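PDB 5EZ7: flavoenzyme PA4991 from Pseudomonas aeruginosa PAO1, which probably acts as an FAD-dependent oxidoreductase whose physiological substrate is unknown, and is essential for growth of the bacterium in the sputum of cystic fibrosis patients. Local coordinates for residues Ser171-Glu176 with Pro375-Pro380; Gln4-Asp9 with Arg195-Gln200; Leu89-Val94 with Ile161-Glu166; Leu20-Arg25 with Asp352-Val357. All blocks are in the same frame, centred on the assembly; numbering follows the deposited sequence.

Contact 1. Residues Ser171-Glu176 with Pro375-Pro380; sequences SLLAGE and PQLPRP
Leu172 and Ala174 face Arg379 and Pro380 where strand 172-174, the outermost parallel strand of the Rossmann-type FAD-binding sheet, is flanked on its outer edge by the loop that follows helix 350-364. It illustrates how irregular chain can line the edge of a sheet. Leu172 can be traced outward. Its CB meets two partners, Pro380 CD at 3.9 Å and Arg379 NH2 at 3.8 Å, and lies over one face of the guanidinium. CG stands anti to the carbonyl carbon (chi1 -63°), which brings the branch to the same nitrogen. CD1 then closes to 3.7 Å of Arg379 NH2, while CD2 heads for Leu20 in helix 17-28. Arg379 starts out away from the strand and returns because its chain bends at chi3 (103°). On the other face of the strand, Leu173 lies alongside Pro378 and points the same way, with its CD1 4.0 Å from Pro378 CD. On the strand's inner edge, backbone hydrogen bonds join Leu173 and Gly175 to Glu37, an FAD-binding residue that Pro380 also touches. The polar link across the contact is a single backbone hydrogen bond: Ala174 N donates to Pro378 O over 2.9 Å, arriving from above the carbonyl plane, and Leu173 CA adds a C-H contact to that oxygen at 3.5 Å.

Contact 2. Residues Gln4-Asp9 with Arg195-Gln200; sequences QALSTD and REIRAQ
Leu6 and Ile197 lie side by side and point the same way, with Leu6 CB 4.1 Å from Ile197 CG1, as expected of partners in parallel strands. Leu6 also meets Arg195, at a slant: its CG rests 3.8 Å from Arg195 CD, and the arginine, bent at chi3 (-61°), carries its guanidinium on to the backbone of Gln4. There NH1 donates to Gln4 O over 3.1 Å, on a lone pair in the carbonyl plane. On the opposite face of the sheet from Leu6, Arg198 turns back along its own strand to form a salt bridge, its hydrogen bond weak, with Glu196, whose CG packs on Ala5 CB. Asp9 and Gln200 run together in one direction, but their carboxylate and amide planes stand 67° apart, and Gln200 NE2 reaches Asp9 OD1 at 3.1 Å from above the carboxylate plane. Each group has further partners: Asp9 bonds to His371, and Gln200 to Arg367 O. Thr8 OG1, buried here, finds no hydrogen-bond partner. The backbones keep the parallel pattern as far as Thr8: Leu6 N gives to Glu196 O at 2.8 Å, Leu6 O takes from Arg198 N, and Thr8 N gives to Arg198 O. Gln200 N then bonds to Asp9 O, not Thr8 O. Strand 6-7 is thus the parallel edge of a mixed sheet, and it and 195-198 run on into 10-13 and 201-204, neighbours in the FAD-binding sheet.

Contact 3. Residues Leu89-Val94 with Ile161-Glu166; sequences LDLRGV and IRRLAE
Asp90 and Arg163 bring together a turn and a helix, in a contact that is polar on one flank and apolar on the other: the loop before strand 96-98 lies against helix 157-168. Arg163 spans the gap, its chain bent at chi2 (48°) so that the guanidinium edge faces the loop backbone. NE donates to Asp90 O over 3.0 Å, close to the guanidinium plane, and NH2 adds a weak bond to that oxygen. NH2 forms a longer salt bridge with Asp90 OD2 at 3.5 Å, with the two planes almost perpendicular (88°). Arg92, within the loop, grips the carboxylate side-on through NE and NH1, while its backbone N closes an Asx turn on OD1. Glu166 pairs with Arg163 and Arg162 through weak hydrogen bonds, and Arg162 is also bridged to Asp159, a network that probably offsets the charge of three arginines. Leu91 to Val94 form a type II turn that brings Val94 CG2 to 3.7 Å from Arg163 CB. Beside the polar groups, Leu164 CD2 touches Leu89 CD1 at 3.8 Å and Leu91 CD2 at 4.0 Å. These leucines also pack against helix 17-28, where Leu89 meets Trp21 and Ala24 and Leu164 meets Ile17, so the loop abuts two helices.

Contact 4. Residues Leu20-Arg25 with Asp352-Val357; sequences LWLNAR and DFADRV
Arg25 and Asp355 form the salt bridge between helix 17-28 and helix 350-364. NH2 reaches OD1 of Asp355 at 2.6 Å, on the anti side of the carboxylate and tilted from the guanidinium plane, while NH1 adds a weak bond to the same oxygen at 3.2 Å. Each charge has a second partner: Arg25 NH1 bridges to Glu88, and Asp355 OD2 to Arg78. Bends at chi2 and chi3 (-85° and -65°) fold the arginine back across Ala354, whose CB lies over a guanidinium face, 3.5 Å from NH1. That methyl also meets the edge of the Trp21 ring, 3.8 Å from CD1. Further along, Leu22 CD1 packs 3.7 Å from Val357 CG1, the two side chains crossing at about a right angle, and Leu22 CD2 comes up to Phe353. The small Ala354 lies where the segments are nearest, and the axes pass 8.8 Å apart at -52°. Helix 17-28 follows the Gly-rich turn of the Rossmann-type FAD site, and Phe353 lies beside the FAD-binding Ala18. Chemically, the run Glu88, Arg25, Asp355, Arg78 alternates in sign, which probably balances charge at the margin of an otherwise apolar helix interface.

From the N terminus, residues 4-9 open the first loop, which closes at 195-200 in contact 2. Residues 20-25 open the longest, closed at 352-357 in contact 4. Contact 3, between 89-94 and 161-166, falls wholly within both spans and closes before contact 1 begins at 171-176, to finish at 375-380. Contacts 1, 2 and 4 therefore cross one another pairwise, and the late chain returns to early elements. Contacts 1 and 2 meet through Pro375 and Leu6, contacts 3 and 4 through Leu89 and Trp21, and contact 1 reaches contact 4 through Ser171 and Asn23. Contacts 1 and 2 join chain to the edges of two sheets, while contacts 3 and 4 pack a loop and helices near the FAD site.

Contact 1. Residues Ser171-Glu176 with Pro375-Pro380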
loop_
_atom_site.group_PDB
_atom_site.type_symbol
_atom_site.label_atom_id
_atom_site.label_comp_id
_atom_site.label_asym_id
_atom_site.label_seq_id
_atom_site.Cartn_x
_atom_site.Cartn_y
_atom_site.Cartn_z
ATOM N N SER A 171 6.113 -2.517 -19.406
ATOM C CA SER A 171 6.114 -3.785 -18.673
ATOM C C SER A 171 4.716 -4.257 -18.243
ATOM O O SER A 171 4.543 -5.426 -17.911
ATOM C CB SER A 171 7.060 -3.723 -17.448
ATOM O OG SER A 171 6.665 -2.780 -16.465
ATOM N N LEU A 172 3.726 -3.364 -18.253
ATOM C CA LEU A 172 2.440 -3.665 -17.642
ATOM C C LEU A 172 1.521 -4.545 -18.470
ATOM O O LEU A 172 1.183 -4.206 -19.607
ATOM C CB LEU A 172 1.707 -2.382 -17.333
ATOM C CG LEU A 172 2.359 -1.450 -16.342
ATOM C CD1 LEU A 172 1.465 -0.213 -16.233
ATOM C CD2 LEU A 172 2.565 -2.128 -15.005
ATOM N N LEU A 173 1.048 -5.630 -17.861
ATOM C CA LEU A 173 0.192 -6.569 -18.535
ATOM C C LEU A 173 -1.046 -6.934 -17.708
ATOM O O LEU A 173 -0.945 -7.504 -16.614
ATOM C CB LEU A 173 0.983 -7.829 -18.859
ATOM C CG LEU A 173 0.175 -8.980 -19.467
ATOM C CD1 LEU A 173 -0.452 -8.655 -20.814
ATOM C CD2 LEU A 173 1.099 -10.160 -19.585
ATOM N N ALA A 174 -2.214 -6.636 -18.269
ATOM C CA ALA A 174 -3.465 -7.232 -17.823
ATOM C C ALA A 174 -3.498 -8.715 -18.173
ATOM O O ALA A 174 -3.534 -9.060 -19.335
ATOM C CB ALA A 174 -4.680 -6.522 -18.455
ATOM N N GLY A 175 -3.535 -9.561 -17.157
ATOM C CA GLY A 175 -3.723 -10.991 -17.330
ATOM C C GLY A 175 -4.529 -11.591 -16.197
ATOM O O GLY A 175 -4.279 -11.318 -15.035
ATOM N N GLU A 176 -5.501 -12.408 -16.549
ATOM C CA GLU A 176 -6.457 -12.925 -15.605
ATOM C C GLU A 176 -6.096 -14.321 -15.122
ATOM O O GLU A 176 -6.130 -14.590 -13.936
ATOM C CB GLU A 176 -7.865 -12.925 -16.219
ATOM C CG GLU A 176 -8.552 -11.560 -16.158
ATOM C CD GLU A 176 -10.012 -11.583 -16.621
ATOM O OE1 GLU A 176 -10.502 -12.660 -17.070
ATOM O OE2 GLU A 176 -10.673 -10.509 -16.546
ATOM N N PRO A 375 6.027 -6.555 -27.253
ATOM C CA PRO A 375 5.024 -6.003 -28.195
ATOM C C PRO A 375 4.055 -5.097 -27.439
ATOM O O PRO A 375 4.281 -4.785 -26.280
ATOM C CB PRO A 375 4.297 -7.262 -28.712
ATOM C CG PRO A 375 4.357 -8.207 -27.550
ATOM C CD PRO A 375 5.726 -7.970 -26.921
ATOM N N GLN A 376 2.991 -4.674 -28.102
ATOM C CA GLN A 376 1.872 -4.040 -27.419
ATOM C C GLN A 376 1.147 -5.111 -26.626
ATOM O O GLN A 376 0.950 -6.243 -27.095
ATOM C CB GLN A 376 0.889 -3.378 -28.393
ATOM C CG GLN A 376 1.451 -2.244 -29.271
ATOM C CD GLN A 376 1.607 -0.911 -28.544
ATOM O OE1 GLN A 376 0.935 0.081 -28.870
ATOM N NE2 GLN A 376 2.517 -0.877 -27.569
ATOM N N LEU A 377 0.778 -4.745 -25.412
ATOM C CA LEU A 377 0.134 -5.654 -24.471
ATOM C C LEU A 377 -1.122 -5.009 -23.925
ATOM O O LEU A 377 -1.147 -3.803 -23.804
ATOM C CB LEU A 377 1.103 -5.968 -23.327
ATOM C CG LEU A 377 2.380 -6.704 -23.769
ATOM C CD1 LEU A 377 3.362 -6.815 -22.615
ATOM C CD2 LEU A 377 2.109 -8.096 -24.325
ATOM N N PRO A 378 -2.172 -5.812 -23.633
ATOM C CA PRO A 378 -3.324 -5.245 -22.937
ATOM C C PRO A 378 -2.901 -4.736 -21.530
ATOM O O PRO A 378 -2.064 -5.339 -20.866
ATOM C CB PRO A 378 -4.325 -6.405 -22.876
ATOM C CG PRO A 378 -3.547 -7.648 -23.148
ATOM C CD PRO A 378 -2.384 -7.233 -23.995
ATOM N N ARG A 379 -3.431 -3.580 -21.142
ATOM C CA ARG A 379 -2.933 -2.862 -19.995
ATOM C C ARG A 379 -3.962 -2.881 -18.886
ATOM O O ARG A 379 -5.158 -2.717 -19.129
ATOM C CB ARG A 379 -2.574 -1.434 -20.352
ATOM C CG ARG A 379 -1.619 -1.369 -21.527
ATOM C CD ARG A 379 -0.975 -0.010 -21.651
ATOM N NE ARG A 379 0.383 -0.083 -21.143
ATOM C CZ ARG A 379 0.910 0.649 -20.163
ATOM N NH1 ARG A 379 0.224 1.603 -19.520
ATOM N NH2 ARG A 379 2.175 0.416 -19.830
ATOM N N PRO A 380 -3.502 -3.115 -17.659
ATOM C CA PRO A 380 -4.441 -3.061 -16.538
ATOM C C PRO A 380 -4.938 -1.609 -16.293
ATOM O O PRO A 380 -4.216 -0.663 -16.604
ATOM C CB PRO A 380 -3.617 -3.597 -15.358
ATOM C CG PRO A 380 -2.201 -3.298 -15.712
ATOM C CD PRO A 380 -2.103 -3.240 -17.228
#

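Contact 2. Residues Gln4-Asp9 with Arg195-Gln200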
loop_
_atom_site.group_PDB
_atom_site.type_symbol
_atom_site.label_atom_id
_atom_site.label_comp_id
_atom_site.label_asym_id
_atom_site.label_seq_id
_atom_site.Cartn_x
_atom_site.Cartn_y
_atom_site.Cartn_z
ATOM N N GLN A 4 1.887 -14.082 -28.822
ATOM C CA GLN A 4 3.347 -13.963 -29.013
ATOM C C GLN A 4 4.089 -14.264 -27.707
ATOM O O GLN A 4 3.817 -13.629 -26.662
ATOM C CB GLN A 4 3.677 -12.548 -29.492
ATOM C CG GLN A 4 5.109 -12.301 -29.950
ATOM C CD GLN A 4 5.317 -10.842 -30.389
ATOM O OE1 GLN A 4 4.475 -10.245 -31.069
ATOM N NE2 GLN A 4 6.427 -10.256 -29.971
ATOM N N ALA A 5 4.995 -15.232 -27.740
ATOM C CA ALA A 5 5.707 -15.599 -26.516
ATOM C C ALA A 5 6.608 -14.462 -26.032
ATOM O O ALA A 5 7.111 -13.689 -26.837
ATOM C CB ALA A 5 6.523 -16.856 -26.733
ATOM N N LEU A 6 6.798 -14.355 -24.722
ATOM C CA LEU A 6 7.626 -13.300 -24.164
ATOM C C LEU A 6 8.778 -13.861 -23.362
ATOM O O LEU A 6 8.732 -14.983 -22.891
ATOM C CB LEU A 6 6.824 -12.380 -23.250
ATOM C CG LEU A 6 5.536 -11.713 -23.764
ATOM C CD1 LEU A 6 5.040 -10.695 -22.738
ATOM C CD2 LEU A 6 5.715 -11.036 -25.114
ATOM N N SER A 7 9.778 -13.013 -23.171
ATOM C CA SER A 7 11.009 -13.346 -22.483
ATOM C C SER A 7 11.435 -12.080 -21.717
ATOM O O SER A 7 11.470 -11.008 -22.316
ATOM C CB SER A 7 12.016 -13.760 -23.566
ATOM O OG SER A 7 13.335 -13.786 -23.123
ATOM N N THR A 8 11.661 -12.180 -20.406
ATOM C CA THR A 8 12.256 -11.099 -19.607
ATOM C C THR A 8 13.174 -11.669 -18.539
ATOM O O THR A 8 13.417 -12.879 -18.497
ATOM C CB THR A 8 11.207 -10.183 -18.859
ATOM O OG1 THR A 8 10.208 -10.993 -18.195
ATOM C CG2 THR A 8 10.633 -9.145 -19.805
ATOM N N ASP A 9 13.655 -10.777 -17.665
ATOM C CA ASP A 9 14.433 -11.151 -16.521
ATOM C C ASP A 9 13.564 -11.494 -15.337
ATOM O O ASP A 9 13.720 -12.575 -14.810
ATOM C CB ASP A 9 15.441 -10.050 -16.175
ATOM C CG ASP A 9 16.423 -9.759 -17.345
ATOM O OD1 ASP A 9 16.921 -10.721 -18.006
ATOM O OD2 ASP A 9 16.656 -8.557 -17.597
ATOM N N ARG A 195 -0.460 -17.276 -22.894
ATOM C CA ARG A 195 0.784 -16.672 -23.381
ATOM C C ARG A 195 1.982 -17.102 -22.538
ATOM O O ARG A 195 2.011 -16.894 -21.339
ATOM C CB ARG A 195 0.698 -15.148 -23.334
ATOM C CG ARG A 195 1.891 -14.512 -24.006
ATOM C CD ARG A 195 2.019 -13.057 -23.658
ATOM N NE ARG A 195 0.856 -12.279 -24.073
ATOM C CZ ARG A 195 0.728 -11.566 -25.194
ATOM N NH1 ARG A 195 1.671 -11.512 -26.141
ATOM N NH2 ARG A 195 -0.399 -10.907 -25.393
ATOM N N GLU A 196 2.998 -17.630 -23.188
ATOM C CA GLU A 196 4.130 -18.179 -22.467
ATOM C C GLU A 196 5.125 -17.047 -22.265
ATOM O O GLU A 196 5.379 -16.277 -23.177
ATOM C CB GLU A 196 4.644 -19.469 -23.124
ATOM C CG GLU A 196 5.817 -19.382 -24.068
ATOM C CD GLU A 196 5.984 -20.679 -24.883
ATOM O OE1 GLU A 196 6.227 -21.749 -24.268
ATOM O OE2 GLU A 196 5.825 -20.632 -26.142
ATOM N N ILE A 197 5.548 -16.869 -21.012
ATOM C CA ILE A 197 6.436 -15.785 -20.603
ATOM C C ILE A 197 7.587 -16.361 -19.795
ATOM O O ILE A 197 7.396 -16.745 -18.667
ATOM C CB ILE A 197 5.706 -14.775 -19.696
ATOM C CG1 ILE A 197 4.459 -14.224 -20.425
ATOM C CG2 ILE A 197 6.671 -13.660 -19.243
ATOM C CD1 ILE A 197 3.703 -13.159 -19.648
ATOM N N ARG A 198 8.774 -16.353 -20.358
ATOM C CA ARG A 198 9.923 -16.975 -19.714
ATOM C C ARG A 198 10.665 -15.947 -18.881
ATOM O O ARG A 198 10.768 -14.793 -19.290
ATOM C CB ARG A 198 10.852 -17.590 -20.778
ATOM C CG ARG A 198 10.197 -18.754 -21.512
ATOM C CD ARG A 198 11.115 -19.534 -22.475
ATOM N NE ARG A 198 11.029 -20.968 -22.153
ATOM C CZ ARG A 198 9.967 -21.747 -22.392
ATOM N NH1 ARG A 198 8.880 -21.272 -23.013
ATOM N NH2 ARG A 198 9.984 -23.021 -22.012
ATOM N N ALA A 199 11.167 -16.348 -17.716
ATOM C CA ALA A 199 11.852 -15.377 -16.824
ATOM C C ALA A 199 12.783 -16.038 -15.855
ATOM O O ALA A 199 12.545 -17.161 -15.510
ATOM C CB ALA A 199 10.844 -14.566 -16.037
ATOM N N GLN A 200 13.856 -15.325 -15.471
ATOM C CA GLN A 200 14.948 -15.901 -14.660
ATOM C C GLN A 200 14.391 -16.103 -13.293
ATOM O O GLN A 200 14.799 -17.024 -12.574
ATOM C CB GLN A 200 16.204 -15.016 -14.579
ATOM C CG GLN A 200 16.803 -14.569 -15.896
ATOM C CD GLN A 200 18.201 -13.977 -15.730
ATOM O OE1 GLN A 200 19.127 -14.659 -15.279
ATOM N NE2 GLN A 200 18.368 -12.697 -16.099
#

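Contact 3. Residues Leu89-Val94 with Ile161-Glu166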
loop_
_atom_site.group_PDB
_atom_site.type_symbol
_atom_site.label_atom_id
_atom_site.label_comp_id
_atom_site.label_asym_id
_atom_site.label_seq_id
_atom_site.Cartn_x
_atom_site.Cartn_y
_atom_site.Cartn_z
ATOM N N LEU A 89 13.853 6.127 -6.211
ATOM C CA LEU A 89 12.975 6.231 -7.386
ATOM C C LEU A 89 12.673 7.701 -7.704
ATOM O O LEU A 89 12.714 8.566 -6.820
ATOM C CB LEU A 89 11.662 5.493 -7.154
ATOM C CG LEU A 89 11.680 3.955 -7.090
ATOM C CD1 LEU A 89 10.255 3.462 -6.833
ATOM C CD2 LEU A 89 12.260 3.294 -8.350
ATOM N N ASP A 90 12.394 7.989 -8.973
ATOM C CA ASP A 90 11.923 9.304 -9.363
ATOM C C ASP A 90 10.416 9.449 -9.149
ATOM O O ASP A 90 9.631 9.191 -10.044
ATOM C CB ASP A 90 12.255 9.592 -10.823
ATOM C CG ASP A 90 12.085 11.038 -11.163
ATOM O OD1 ASP A 90 11.587 11.829 -10.336
ATOM O OD2 ASP A 90 12.474 11.423 -12.268
ATOM N N LEU A 91 10.026 9.899 -7.965
ATOM C CA LEU A 91 8.651 10.257 -7.681
ATOM C C LEU A 91 8.506 11.767 -7.629
ATOM O O LEU A 91 7.693 12.271 -6.869
ATOM C CB LEU A 91 8.205 9.644 -6.343
ATOM C CG LEU A 91 8.372 8.134 -6.136
ATOM C CD1 LEU A 91 7.737 7.696 -4.835
ATOM C CD2 LEU A 91 7.836 7.292 -7.285
ATOM N N ARG A 92 9.273 12.508 -8.419
ATOM C CA ARG A 92 9.103 13.961 -8.388
ATOM C C ARG A 92 7.717 14.354 -8.908
ATOM O O ARG A 92 7.243 13.809 -9.900
ATOM C CB ARG A 92 10.186 14.658 -9.183
ATOM C CG ARG A 92 11.482 14.800 -8.394
ATOM C CD ARG A 92 12.618 15.275 -9.264
ATOM N NE ARG A 92 12.732 14.446 -10.462
ATOM C CZ ARG A 92 13.724 14.523 -11.343
ATOM N NH1 ARG A 92 13.706 13.715 -12.397
ATOM N NH2 ARG A 92 14.751 15.358 -11.180
ATOM N N GLY A 93 7.068 15.270 -8.195
ATOM C CA GLY A 93 5.703 15.720 -8.541
ATOM C C GLY A 93 4.559 14.781 -8.136
ATOM O O GLY A 93 3.400 14.971 -8.540
ATOM N N VAL A 94 4.863 13.776 -7.330
ATOM C CA VAL A 94 3.827 13.022 -6.658
ATOM C C VAL A 94 3.255 13.909 -5.540
ATOM O O VAL A 94 3.979 14.585 -4.811
ATOM C CB VAL A 94 4.362 11.670 -6.142
ATOM C CG1 VAL A 94 3.298 10.924 -5.341
ATOM C CG2 VAL A 94 4.831 10.815 -7.326
ATOM N N ILE A 161 0.562 5.693 -7.312
ATOM C CA ILE A 161 0.345 4.552 -8.196
ATOM C C ILE A 161 0.405 4.899 -9.634
ATOM O O ILE A 161 0.966 4.121 -10.395
ATOM C CB ILE A 161 -1.009 3.893 -7.858
ATOM C CG1 ILE A 161 -0.777 3.023 -6.648
ATOM C CG2 ILE A 161 -1.561 3.026 -8.974
ATOM C CD1 ILE A 161 -1.946 3.085 -5.763
ATOM N N ARG A 162 -0.185 6.045 -9.984
ATOM C CA ARG A 162 -0.105 6.608 -11.346
ATOM C C ARG A 162 1.373 6.766 -11.785
ATOM O O ARG A 162 1.756 6.328 -12.839
ATOM C CB ARG A 162 -0.874 7.954 -11.461
ATOM C CG ARG A 162 -0.410 8.819 -12.656
ATOM C CD ARG A 162 -0.542 10.322 -12.489
ATOM N NE ARG A 162 0.221 10.880 -11.370
ATOM C CZ ARG A 162 1.499 11.280 -11.392
ATOM N NH1 ARG A 162 2.259 11.185 -12.510
ATOM N NH2 ARG A 162 2.027 11.771 -10.258
ATOM N N ARG A 163 2.190 7.378 -10.941
ATOM C CA ARG A 163 3.629 7.553 -11.213
ATOM C C ARG A 163 4.421 6.247 -11.317
ATOM O O ARG A 163 5.241 6.075 -12.213
ATOM C CB ARG A 163 4.262 8.425 -10.127
ATOM C CG ARG A 163 5.719 8.828 -10.379
ATOM C CD ARG A 163 5.971 9.361 -11.791
ATOM N NE ARG A 163 7.383 9.663 -11.976
ATOM C CZ ARG A 163 7.983 9.921 -13.149
ATOM N NH1 ARG A 163 7.300 9.906 -14.298
ATOM N NH2 ARG A 163 9.288 10.197 -13.173
ATOM N N LEU A 164 4.162 5.312 -10.415
ATOM C CA LEU A 164 4.812 4.016 -10.508
ATOM C C LEU A 164 4.386 3.274 -11.756
ATOM O O LEU A 164 5.176 2.511 -12.300
ATOM C CB LEU A 164 4.561 3.156 -9.291
ATOM C CG LEU A 164 5.111 3.675 -7.971
ATOM C CD1 LEU A 164 4.532 2.894 -6.817
ATOM C CD2 LEU A 164 6.612 3.558 -7.880
ATOM N N ALA A 165 3.165 3.503 -12.225
ATOM C CA ALA A 165 2.730 2.914 -13.474
ATOM C C ALA A 165 3.411 3.569 -14.644
ATOM O O ALA A 165 3.739 2.889 -15.583
ATOM C CB ALA A 165 1.231 3.012 -13.621
ATOM N N GLU A 166 3.626 4.883 -14.608
ATOM C CA GLU A 166 4.456 5.550 -15.620
ATOM C C GLU A 166 5.868 4.959 -15.668
ATOM O O GLU A 166 6.394 4.632 -16.743
ATOM C CB GLU A 166 4.541 7.066 -15.362
ATOM C CG GLU A 166 3.357 7.855 -15.937
ATOM C CD GLU A 166 3.140 9.253 -15.346
ATOM O OE1 GLU A 166 3.947 9.723 -14.490
ATOM O OE2 GLU A 166 2.120 9.890 -15.740
#

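Contact 4. Residues Leu20-Arg25 with Asp352-Val357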
loop_
_atom_site.group_PDB
_atom_site.type_symbol
_atom_site.label_atom_id
_atom_site.label_comp_id
_atom_site.label_asym_id
_atom_site.label_seq_id
_atom_site.Cartn_x
_atom_site.Cartn_y
_atom_site.Cartn_z
ATOM N N LEU A 20 4.704 -2.760 -7.853
ATOM C CA LEU A 20 4.974 -1.612 -8.686
ATOM C C LEU A 20 6.275 -0.952 -8.263
ATOM O O LEU A 20 7.007 -0.454 -9.088
ATOM C CB LEU A 20 3.816 -0.616 -8.628
ATOM C CG LEU A 20 2.572 -0.857 -9.498
ATOM C CD1 LEU A 20 1.459 0.133 -9.122
ATOM C CD2 LEU A 20 2.885 -0.711 -10.990
ATOM N N TRP A 21 6.541 -0.938 -6.971
ATOM C CA TRP A 21 7.729 -0.292 -6.458
ATOM C C TRP A 21 8.876 -1.126 -6.874
ATOM O O TRP A 21 9.794 -0.629 -7.466
ATOM C CB TRP A 21 7.701 -0.135 -4.932
ATOM C CG TRP A 21 8.844 0.653 -4.415
ATOM C CD1 TRP A 21 10.129 0.250 -4.323
ATOM C CD2 TRP A 21 8.812 2.009 -3.953
ATOM N NE1 TRP A 21 10.909 1.273 -3.837
ATOM C CE2 TRP A 21 10.114 2.350 -3.571
ATOM C CE3 TRP A 21 7.796 2.970 -3.822
ATOM C CZ2 TRP A 21 10.445 3.613 -3.077
ATOM C CZ3 TRP A 21 8.122 4.218 -3.314
ATOM C CH2 TRP A 21 9.434 4.529 -2.940
ATOM N N LEU A 22 8.800 -2.424 -6.606
ATOM C CA LEU A 22 9.844 -3.368 -7.047
ATOM C C LEU A 22 10.064 -3.279 -8.533
ATOM O O LEU A 22 11.200 -3.283 -8.992
ATOM C CB LEU A 22 9.455 -4.802 -6.715
ATOM C CG LEU A 22 10.327 -5.946 -7.297
ATOM C CD1 LEU A 22 11.743 -5.891 -6.713
ATOM C CD2 LEU A 22 9.671 -7.310 -7.042
ATOM N N ASN A 23 8.986 -3.244 -9.294
ATOM C CA ASN A 23 9.143 -3.154 -10.747
ATOM C C ASN A 23 9.956 -1.917 -11.121
ATOM O O ASN A 23 10.831 -1.964 -11.962
ATOM C CB ASN A 23 7.777 -3.127 -11.420
ATOM C CG ASN A 23 7.843 -3.291 -12.936
ATOM O OD1 ASN A 23 8.521 -4.192 -13.435
ATOM N ND2 ASN A 23 7.100 -2.466 -13.666
ATOM N N ALA A 24 9.662 -0.795 -10.479
ATOM C CA ALA A 24 10.328 0.430 -10.814
ATOM C C ALA A 24 11.835 0.380 -10.464
ATOM O O ALA A 24 12.659 0.837 -11.244
ATOM C CB ALA A 24 9.639 1.573 -10.110
ATOM N N ARG A 25 12.166 -0.152 -9.299
ATOM C CA ARG A 25 13.539 -0.399 -8.905
ATOM C C ARG A 25 14.329 -1.282 -9.902
ATOM O O ARG A 25 15.478 -0.960 -10.271
ATOM C CB ARG A 25 13.561 -1.041 -7.507
ATOM C CG ARG A 25 13.255 -0.047 -6.375
ATOM C CD ARG A 25 14.484 0.744 -5.883
ATOM N NE ARG A 25 15.418 -0.210 -5.273
ATOM C CZ ARG A 25 15.295 -0.746 -4.045
ATOM N NH1 ARG A 25 14.320 -0.386 -3.176
ATOM N NH2 ARG A 25 16.176 -1.654 -3.665
ATOM N N ASP A 352 11.512 -1.757 1.355
ATOM C CA ASP A 352 12.224 -2.823 2.047
ATOM C C ASP A 352 11.935 -4.153 1.341
ATOM O O ASP A 352 12.808 -5.018 1.244
ATOM C CB ASP A 352 11.836 -2.867 3.546
ATOM C CG ASP A 352 12.642 -3.895 4.329
ATOM O OD1 ASP A 352 13.878 -3.696 4.465
ATOM O OD2 ASP A 352 12.064 -4.920 4.791
ATOM N N PHE A 353 10.724 -4.300 0.825
ATOM C CA PHE A 353 10.353 -5.495 0.044
ATOM C C PHE A 353 11.200 -5.584 -1.213
ATOM O O PHE A 353 11.820 -6.618 -1.444
ATOM C CB PHE A 353 8.856 -5.520 -0.278
ATOM C CG PHE A 353 8.425 -6.680 -1.137
ATOM C CD1 PHE A 353 8.239 -7.948 -0.586
ATOM C CD2 PHE A 353 8.180 -6.511 -2.488
ATOM C CE1 PHE A 353 7.834 -9.018 -1.362
ATOM C CE2 PHE A 353 7.765 -7.582 -3.277
ATOM C CZ PHE A 353 7.608 -8.834 -2.715
ATOM N N ALA A 354 11.262 -4.491 -1.978
ATOM C CA ALA A 354 12.208 -4.351 -3.074
ATOM C C ALA A 354 13.665 -4.685 -2.694
ATOM O O ALA A 354 14.286 -5.477 -3.364
ATOM C CB ALA A 354 12.101 -2.976 -3.726
ATOM N N ASP A 355 14.196 -4.096 -1.630
ATOM C CA ASP A 355 15.589 -4.413 -1.157
ATOM C C ASP A 355 15.792 -5.898 -0.919
ATOM O O ASP A 355 16.851 -6.414 -1.247
ATOM C CB ASP A 355 15.942 -3.726 0.168
ATOM C CG ASP A 355 15.996 -2.203 0.072
ATOM O OD1 ASP A 355 16.274 -1.658 -1.018
ATOM O OD2 ASP A 355 15.752 -1.533 1.114
ATOM N N ARG A 356 14.785 -6.572 -0.349
ATOM C CA ARG A 356 14.913 -7.980 -0.007
ATOM C C ARG A 356 14.948 -8.816 -1.262
ATOM O O ARG A 356 15.744 -9.755 -1.340
ATOM C CB ARG A 356 13.859 -8.445 0.988
ATOM C CG ARG A 356 14.273 -8.164 2.426
ATOM C CD ARG A 356 13.102 -7.783 3.312
ATOM N NE ARG A 356 13.539 -7.455 4.683
ATOM C CZ ARG A 356 13.738 -8.349 5.664
ATOM N NH1 ARG A 356 13.530 -9.651 5.454
ATOM N NH2 ARG A 356 14.152 -7.950 6.876
ATOM N N VAL A 357 14.145 -8.443 -2.260
ATOM C CA VAL A 357 14.191 -9.110 -3.542
ATOM C C VAL A 357 15.538 -8.851 -4.243
ATOM O O VAL A 357 16.152 -9.803 -4.767
ATOM C CB VAL A 357 13.009 -8.717 -4.443
ATOM C CG1 VAL A 357 13.202 -9.215 -5.865
ATOM C CG2 VAL A 357 11.689 -9.255 -3.881
#